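Local coordinates for THUMP domain-containing protein (Pyrococcus horikoshii, PDB 1VBK) that is a putative thiamine-biosynthesis protein of the ThiI type that probably binds RNA through its THUMP domain and ATP, at residues 181-186 and 257-262; 192-197 and 287-292. All coordinates share one frame; numbering follows the deposited sequence.

In the fold
Contacts 1 and 2, with centres about 9 Å apart, join neighbouring elements of one domain by quite different chemistry. Both are largely buried. Contact 1 lies inside the parallel five-stranded sheet, where strands 181-185 and 258-260 are tied by backbone hydrogen bonds and lined by aliphatic side chains. Contact 2 works one layer out, packing helix 189-200, the element after strand 181-185, against the short helix 289-292 chiefly by apolar side chains, without hydrogen bonds between the two segments. The two are continuous: strand 286-287, which leads into helix 289-292, pairs with 258-260, probably through Val-259 O with Tyr-287 N and Lys-261 N with Tyr-287 O.

Contact 1. Residues 181-186 and 257-262; sequences RMIGIL and KGVIKG
Met-182 extends across the neighbouring strand and overlaps Ile-260, its SD 3.8 Å from Ile-260 CG1 and the two side chains meeting at about a right angle. With CG anti to the carbonyl carbon (chi1 -57°) and the chain extended beyond, the thioether also passes over Gly-258, where a beta carbon would collide with the sulfur. Cut back to an alanine, Met-182 would lose the thioether lying over Gly-258 and against Ile-260 CG1 and CD1, and a gap is likely to open there. Met-198 of helix 189-200 touches Ile-260 on this face. On the other, Ile-183 and Val-259 lie side by side and point the same way, with Ile-183 CG1 3.6 Å from Val-259 CG2; Val-259 CG1 also meets Ile-185 CG1. Helix 244-254 covers this second face through Ile-251.

The backbones run parallel. Ile-183 N donates to Gly-258 O, Ile-260 N to Ile-183 O at 2.9 Å, and Ile-185 N to Ile-260 O. Before them, Lys-257 N gives a nearly straight bond to Arg-181 O (2.8 Å, 173° at the hydrogen). Beyond them, one water accepts from Gly-262 N and donates to Ile-185 O. The Arg-181 guanidinium turns to Glu-204 (a salt bridge) and Phe-254 O of its own chain, and to Asp-253 O of the second subunit. Parallel strands between helices, in order 3-2-1-4-5, are characteristic of the Rossmann-like HUP fold of ThiI-type domains.

Contact 2. Residues 192-197 and 287-292; sequences ALAIFL and YYPLIA
Leu-290 reaches helix 189-200 with its CD2 methyl, which lies 3.9 Å from Leu-197 CD1 and 4.1 Å from Leu-193 CD2. With CG anti to the carbonyl carbon (chi1 -55°), the side chain swings toward the helix and its CD2 meets two leucines one helical turn apart. It crosses Leu-197 at about a right angle and Leu-193 more obliquely. Ala-194 CB approaches Leu-290 CG at 4.4 Å, a looser contact.

Pro-289 supplies the remaining apolar surface. Its CD faces Ala-194 CB at 4.2 Å, while Pro-289 CB lies the same distance from Leu-197 CD1, and Pro-289 CG rests 3.7 Å from Ala-194 O. The small Ala-194 side chain is consistent with this close approach, the two alpha carbons being 5.5 Å apart. In the alpha/beta fold of this domain, the contact joins the helix that follows the central strand 181-185 to the short helix after strand 286-287, outermost in this chain's sheet.

The backbone hydrogen bonds of the two helices are internal to each segment. Phe-196 N and Leu-197 N bond to Ala-192 O and Leu-193 O, as in a regular alpha-helix. At the N-cap position of helix 289-292, Tyr-288 receives both Ile-291 N and Ala-292 N on its carbonyl oxygen. Its hydroxyl bonds outside the segments, to Asp-278.

Contact 1. Residues 181-186 and 257-262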
ATOM      1  N   ARG A 181      -4.479   3.544  -0.781  1.00 25.17           N
ATOM      2  CA  ARG A 181      -4.851   4.183   0.472  1.00 24.16           C
ATOM      3  C   ARG A 181      -3.759   5.106   1.011  1.00 22.30           C
ATOM      4  O   ARG A 181      -2.579   4.760   1.008  1.00 20.03           O
ATOM      5  CB  ARG A 181      -5.177   3.107   1.512  1.00 26.17           C
ATOM      6  CG  ARG A 181      -5.180   3.586   2.952  1.00 25.19           C
ATOM      7  CD  ARG A 181      -5.337   2.409   3.895  1.00 26.63           C
ATOM      8  NE  ARG A 181      -6.675   1.836   3.808  1.00 26.58           N
ATOM      9  CZ  ARG A 181      -7.015   0.643   4.280  1.00 23.95           C
ATOM     10  NH1 ARG A 181      -6.111  -0.126   4.872  1.00 22.53           N
ATOM     11  NH2 ARG A 181      -8.270   0.228   4.180  1.00 23.32           N
ATOM     12  N   MET A 182      -4.171   6.278   1.483  1.00 20.22           N
ATOM     13  CA  MET A 182      -3.243   7.259   2.038  1.00 20.40           C
ATOM     14  C   MET A 182      -3.861   7.882   3.277  1.00 20.26           C
ATOM     15  O   MET A 182      -5.062   7.757   3.506  1.00 19.14           O
ATOM     16  CB  MET A 182      -2.984   8.386   1.034  1.00 21.53           C
ATOM     17  CG  MET A 182      -2.459   7.951  -0.316  1.00 20.28           C
ATOM     18  SD  MET A 182      -2.063   9.407  -1.290  1.00 21.50           S
ATOM     19  CE  MET A 182      -1.338   8.665  -2.742  1.00 22.28           C
ATOM     20  N   ILE A 183      -3.041   8.537   4.094  1.00 21.01           N
ATOM     21  CA  ILE A 183      -3.578   9.226   5.257  1.00 21.14           C
ATOM     22  C   ILE A 183      -3.600  10.681   4.827  1.00 22.44           C
ATOM     23  O   ILE A 183      -2.777  11.104   4.011  1.00 22.51           O
ATOM     24  CB  ILE A 183      -2.685   9.097   6.525  1.00 23.86           C
ATOM     25  CG1 ILE A 183      -1.295   9.672   6.252  1.00 26.43           C
ATOM     26  CG2 ILE A 183      -2.622   7.644   6.974  1.00 23.75           C
ATOM     27  CD1 ILE A 183      -0.413   9.767   7.495  1.00 29.40           C
ATOM     28  N   GLY A 184      -4.554  11.439   5.349  1.00 21.43           N
ATOM     29  CA  GLY A 184      -4.640  12.841   5.001  1.00 21.56           C
ATOM     30  C   GLY A 184      -4.540  13.635   6.282  1.00 21.68           C
ATOM     31  O   GLY A 184      -5.340  13.435   7.195  1.00 20.93           O
ATOM     32  N   ILE A 185      -3.551  14.516   6.369  1.00 22.81           N
ATOM     33  CA  ILE A 185      -3.390  15.322   7.571  1.00 23.04           C
ATOM     34  C   ILE A 185      -4.403  16.453   7.482  1.00 23.03           C
ATOM     35  O   ILE A 185      -4.248  17.379   6.684  1.00 23.50           O
ATOM     36  CB  ILE A 185      -1.962  15.899   7.685  1.00 22.75           C
ATOM     37  CG1 ILE A 185      -0.929  14.769   7.600  1.00 22.90           C
ATOM     38  CG2 ILE A 185      -1.806  16.637   9.012  1.00 23.80           C
ATOM     39  CD1 ILE A 185      -1.101  13.685   8.649  1.00 24.29           C
ATOM     40  N   LEU A 186      -5.437  16.363   8.313  1.00 23.25           N
ATOM     41  CA  LEU A 186      -6.524  17.338   8.329  1.00 24.30           C
ATOM     42  C   LEU A 186      -6.438  18.319   9.497  1.00 25.93           C
ATOM     43  O   LEU A 186      -6.414  17.910  10.660  1.00 25.59           O
ATOM     44  CB  LEU A 186      -7.856  16.583   8.377  1.00 23.38           C
ATOM     45  CG  LEU A 186      -9.185  17.341   8.351  1.00 24.28           C
ATOM     46  CD1 LEU A 186      -9.334  18.100   7.045  1.00 23.54           C
ATOM     47  CD2 LEU A 186     -10.324  16.347   8.516  1.00 24.82           C
ATOM     48  N   LYS A 257       0.074   4.003   1.589  1.00 20.61           N
ATOM     49  CA  LYS A 257       1.082   4.204   0.550  1.00 22.49           C
ATOM     50  C   LYS A 257       1.476   5.664   0.345  1.00 21.52           C
ATOM     51  O   LYS A 257       2.398   5.963  -0.416  1.00 21.82           O
ATOM     52  CB  LYS A 257       0.575   3.635  -0.781  1.00 25.34           C
ATOM     53  CG  LYS A 257      -0.652   4.360  -1.318  1.00 31.56           C
ATOM     54  CD  LYS A 257      -1.202   3.710  -2.582  1.00 34.34           C
ATOM     55  CE  LYS A 257      -0.263   3.882  -3.761  1.00 37.32           C
ATOM     56  NZ  LYS A 257      -0.843   3.267  -4.985  1.00 40.27           N
ATOM     57  N   GLY A 258       0.782   6.572   1.018  1.00 19.46           N
ATOM     58  CA  GLY A 258       1.096   7.978   0.859  1.00 18.14           C
ATOM     59  C   GLY A 258       0.482   8.870   1.917  1.00 17.98           C
ATOM     60  O   GLY A 258      -0.405   8.456   2.660  1.00 18.20           O
ATOM     61  N   VAL A 259       0.975  10.101   1.985  1.00 18.52           N
ATOM     62  CA  VAL A 259       0.487  11.086   2.941  1.00 17.43           C
ATOM     63  C   VAL A 259       0.085  12.337   2.170  1.00 18.92           C
ATOM     64  O   VAL A 259       0.800  12.773   1.268  1.00 17.76           O
ATOM     65  CB  VAL A 259       1.576  11.448   3.979  1.00 17.73           C
ATOM     66  CG1 VAL A 259       1.087  12.572   4.886  1.00 18.55           C
ATOM     67  CG2 VAL A 259       1.935  10.216   4.802  1.00 18.93           C
ATOM     68  N   ILE A 260      -1.068  12.896   2.528  1.00 17.71           N
ATOM     69  CA  ILE A 260      -1.601  14.087   1.875  1.00 18.42           C
ATOM     70  C   ILE A 260      -1.608  15.285   2.820  1.00 18.08           C
ATOM     71  O   ILE A 260      -2.089  15.187   3.945  1.00 18.11           O
ATOM     72  CB  ILE A 260      -3.053  13.835   1.399  1.00 18.22           C
ATOM     73  CG1 ILE A 260      -3.075  12.682   0.395  1.00 18.49           C
ATOM     74  CG2 ILE A 260      -3.636  15.109   0.787  1.00 18.97           C
ATOM     75  CD1 ILE A 260      -4.437  12.037   0.242  1.00 23.56           C
ATOM     76  N   LYS A 261      -1.078  16.416   2.361  1.00 19.13           N
ATOM     77  CA  LYS A 261      -1.052  17.636   3.173  1.00 20.99           C
ATOM     78  C   LYS A 261      -1.635  18.805   2.383  1.00 22.86           C
ATOM     79  O   LYS A 261      -1.589  18.809   1.157  1.00 23.40           O
ATOM     80  CB  LYS A 261       0.381  17.956   3.619  1.00 21.21           C
ATOM     81  CG  LYS A 261       0.916  16.989   4.675  1.00 22.87           C
ATOM     82  CD  LYS A 261       2.364  17.278   5.059  1.00 24.89           C
ATOM     83  CE  LYS A 261       2.520  18.627   5.739  1.00 29.18           C
ATOM     84  NZ  LYS A 261       3.951  18.910   6.077  1.00 31.43           N
ATOM     85  N   GLY A 262      -2.181  19.793   3.089  1.00 24.83           N
ATOM     86  CA  GLY A 262      -2.790  20.931   2.421  1.00 28.31           C
ATOM     87  C   GLY A 262      -1.860  22.088   2.111  1.00 31.20           C
ATOM     88  O   GLY A 262      -2.313  23.215   1.912  1.00 31.20           O
TER
HETATM   89  O   HOH W   1      -2.186  19.087   5.803  1.00 22.95           O

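Contact 2. Residues 192-197 and 287-292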
ATOM      1  N   ALA A 192      -8.568  20.118   3.970  1.00 23.84           N
ATOM      2  CA  ALA A 192      -9.797  19.370   3.714  1.00 22.88           C
ATOM      3  C   ALA A 192     -10.023  19.281   2.212  1.00 23.74           C
ATOM      4  O   ALA A 192     -10.436  18.237   1.702  1.00 23.41           O
ATOM      5  CB  ALA A 192     -10.984  20.050   4.387  1.00 24.08           C
ATOM      6  N   LEU A 193      -9.744  20.380   1.511  1.00 23.63           N
ATOM      7  CA  LEU A 193      -9.893  20.441   0.058  1.00 24.79           C
ATOM      8  C   LEU A 193      -8.847  19.543  -0.592  1.00 24.21           C
ATOM      9  O   LEU A 193      -9.104  18.910  -1.618  1.00 23.36           O
ATOM     10  CB  LEU A 193      -9.718  21.881  -0.438  1.00 24.94           C
ATOM     11  CG  LEU A 193      -9.785  22.085  -1.956  1.00 26.66           C
ATOM     12  CD1 LEU A 193     -11.132  21.605  -2.493  1.00 27.73           C
ATOM     13  CD2 LEU A 193      -9.578  23.554  -2.278  1.00 28.71           C
ATOM     14  N   ALA A 194      -7.666  19.493   0.017  1.00 23.73           N
ATOM     15  CA  ALA A 194      -6.583  18.656  -0.483  1.00 22.43           C
ATOM     16  C   ALA A 194      -7.044  17.199  -0.443  1.00 21.58           C
ATOM     17  O   ALA A 194      -6.828  16.442  -1.386  1.00 20.05           O
ATOM     18  CB  ALA A 194      -5.342  18.840   0.386  1.00 22.66           C
ATOM     19  N   ILE A 195      -7.678  16.817   0.659  1.00 20.60           N
ATOM     20  CA  ILE A 195      -8.180  15.455   0.823  1.00 21.88           C
ATOM     21  C   ILE A 195      -9.288  15.167  -0.182  1.00 21.79           C
ATOM     22  O   ILE A 195      -9.325  14.101  -0.789  1.00 20.01           O
ATOM     23  CB  ILE A 195      -8.701  15.234   2.256  1.00 21.91           C
ATOM     24  CG1 ILE A 195      -7.511  15.244   3.224  1.00 23.89           C
ATOM     25  CG2 ILE A 195      -9.479  13.920   2.342  1.00 22.58           C
ATOM     26  CD1 ILE A 195      -7.882  15.175   4.688  1.00 26.29           C
ATOM     27  N   PHE A 196     -10.184  16.131  -0.364  1.00 22.12           N
ATOM     28  CA  PHE A 196     -11.279  15.970  -1.311  1.00 22.84           C
ATOM     29  C   PHE A 196     -10.728  15.694  -2.712  1.00 22.30           C
ATOM     30  O   PHE A 196     -11.192  14.786  -3.401  1.00 23.28           O
ATOM     31  CB  PHE A 196     -12.158  17.233  -1.308  1.00 22.08           C
ATOM     32  CG  PHE A 196     -13.293  17.195  -2.297  1.00 21.30           C
ATOM     33  CD1 PHE A 196     -13.074  17.476  -3.642  1.00 20.97           C
ATOM     34  CD2 PHE A 196     -14.580  16.865  -1.883  1.00 21.39           C
ATOM     35  CE1 PHE A 196     -14.122  17.430  -4.564  1.00 20.52           C
ATOM     36  CE2 PHE A 196     -15.637  16.815  -2.797  1.00 22.36           C
ATOM     37  CZ  PHE A 196     -15.404  17.100  -4.142  1.00 21.64           C
ATOM     38  N   LEU A 197      -9.726  16.466  -3.122  1.00 22.61           N
ATOM     39  CA  LEU A 197      -9.124  16.305  -4.442  1.00 22.81           C
ATOM     40  C   LEU A 197      -8.479  14.933  -4.647  1.00 23.13           C
ATOM     41  O   LEU A 197      -8.527  14.377  -5.744  1.00 22.10           O
ATOM     42  CB  LEU A 197      -8.088  17.404  -4.683  1.00 23.41           C
ATOM     43  CG  LEU A 197      -8.644  18.832  -4.753  1.00 25.31           C
ATOM     44  CD1 LEU A 197      -7.501  19.838  -4.745  1.00 24.88           C
ATOM     45  CD2 LEU A 197      -9.494  18.988  -6.004  1.00 25.38           C
ATOM     46  N   TYR A 287       2.116  13.928  -0.700  1.00 20.39           N
ATOM     47  CA  TYR A 287       1.536  14.632  -1.833  1.00 21.98           C
ATOM     48  C   TYR A 287       0.922  15.958  -1.422  1.00 20.98           C
ATOM     49  O   TYR A 287       0.367  16.085  -0.328  1.00 20.07           O
ATOM     50  CB  TYR A 287       0.486  13.753  -2.516  1.00 23.85           C
ATOM     51  CG  TYR A 287       1.055  12.445  -3.016  1.00 25.66           C
ATOM     52  CD1 TYR A 287       1.101  11.319  -2.191  1.00 25.69           C
ATOM     53  CD2 TYR A 287       1.584  12.340  -4.301  1.00 28.75           C
ATOM     54  CE1 TYR A 287       1.658  10.120  -2.636  1.00 25.40           C
ATOM     55  CE2 TYR A 287       2.147  11.145  -4.758  1.00 29.14           C
ATOM     56  CZ  TYR A 287       2.178  10.039  -3.920  1.00 29.51           C
ATOM     57  OH  TYR A 287       2.717   8.853  -4.365  1.00 27.59           O
ATOM     58  N   TYR A 288       1.034  16.939  -2.313  1.00 21.34           N
ATOM     59  CA  TYR A 288       0.520  18.282  -2.081  1.00 22.98           C
ATOM     60  C   TYR A 288      -0.385  18.676  -3.247  1.00 24.21           C
ATOM     61  O   TYR A 288       0.041  19.367  -4.174  1.00 25.63           O
ATOM     62  CB  TYR A 288       1.687  19.262  -1.991  1.00 23.30           C
ATOM     63  CG  TYR A 288       2.804  18.807  -1.081  1.00 24.09           C
ATOM     64  CD1 TYR A 288       2.689  18.910   0.305  1.00 24.17           C
ATOM     65  CD2 TYR A 288       3.982  18.279  -1.607  1.00 23.53           C
ATOM     66  CE1 TYR A 288       3.724  18.503   1.148  1.00 22.35           C
ATOM     67  CE2 TYR A 288       5.023  17.866  -0.774  1.00 24.06           C
ATOM     68  CZ  TYR A 288       4.883  17.984   0.600  1.00 25.09           C
ATOM     69  OH  TYR A 288       5.903  17.576   1.427  1.00 25.61           O
ATOM     70  N   PRO A 289      -1.652  18.245  -3.209  1.00 25.71           N
ATOM     71  CA  PRO A 289      -2.621  18.545  -4.267  1.00 26.14           C
ATOM     72  C   PRO A 289      -2.742  20.021  -4.644  1.00 26.62           C
ATOM     73  O   PRO A 289      -2.847  20.358  -5.824  1.00 27.70           O
ATOM     74  CB  PRO A 289      -3.929  17.997  -3.701  1.00 26.79           C
ATOM     75  CG  PRO A 289      -3.480  16.878  -2.829  1.00 26.93           C
ATOM     76  CD  PRO A 289      -2.288  17.478  -2.126  1.00 25.23           C
ATOM     77  N   LEU A 290      -2.728  20.896  -3.644  1.00 27.38           N
ATOM     78  CA  LEU A 290      -2.875  22.328  -3.889  1.00 29.91           C
ATOM     79  C   LEU A 290      -1.675  22.958  -4.584  1.00 32.05           C
ATOM     80  O   LEU A 290      -1.743  24.101  -5.039  1.00 32.48           O
ATOM     81  CB  LEU A 290      -3.172  23.053  -2.573  1.00 28.99           C
ATOM     82  CG  LEU A 290      -4.397  22.515  -1.816  1.00 29.18           C
ATOM     83  CD1 LEU A 290      -4.627  23.324  -0.550  1.00 27.51           C
ATOM     84  CD2 LEU A 290      -5.622  22.573  -2.712  1.00 31.28           C
ATOM     85  N   ILE A 291      -0.578  22.212  -4.671  1.00 32.64           N
ATOM     86  CA  ILE A 291       0.623  22.700  -5.334  1.00 32.54           C
ATOM     87  C   ILE A 291       0.816  21.984  -6.669  1.00 33.54           C
ATOM     88  O   ILE A 291       1.177  22.606  -7.670  1.00 32.91           O
ATOM     89  CB  ILE A 291       1.886  22.469  -4.465  1.00 33.46           C
ATOM     90  CG1 ILE A 291       1.810  23.317  -3.192  1.00 34.64           C
ATOM     91  CG2 ILE A 291       3.142  22.813  -5.258  1.00 33.30           C
ATOM     92  CD1 ILE A 291       2.985  23.117  -2.244  1.00 35.19           C
ATOM     93  N   ALA A 292       0.555  20.678  -6.682  1.00 32.67           N
ATOM     94  CA  ALA A 292       0.730  19.864  -7.883  1.00 33.33           C
ATOM     95  C   ALA A 292      -0.376  19.972  -8.930  1.00 34.44           C
ATOM     96  O   ALA A 292      -0.108  19.854 -10.126  1.00 35.63           O
ATOM     97  CB  ALA A 292       0.922  18.402  -7.491  1.00 31.21           C
TER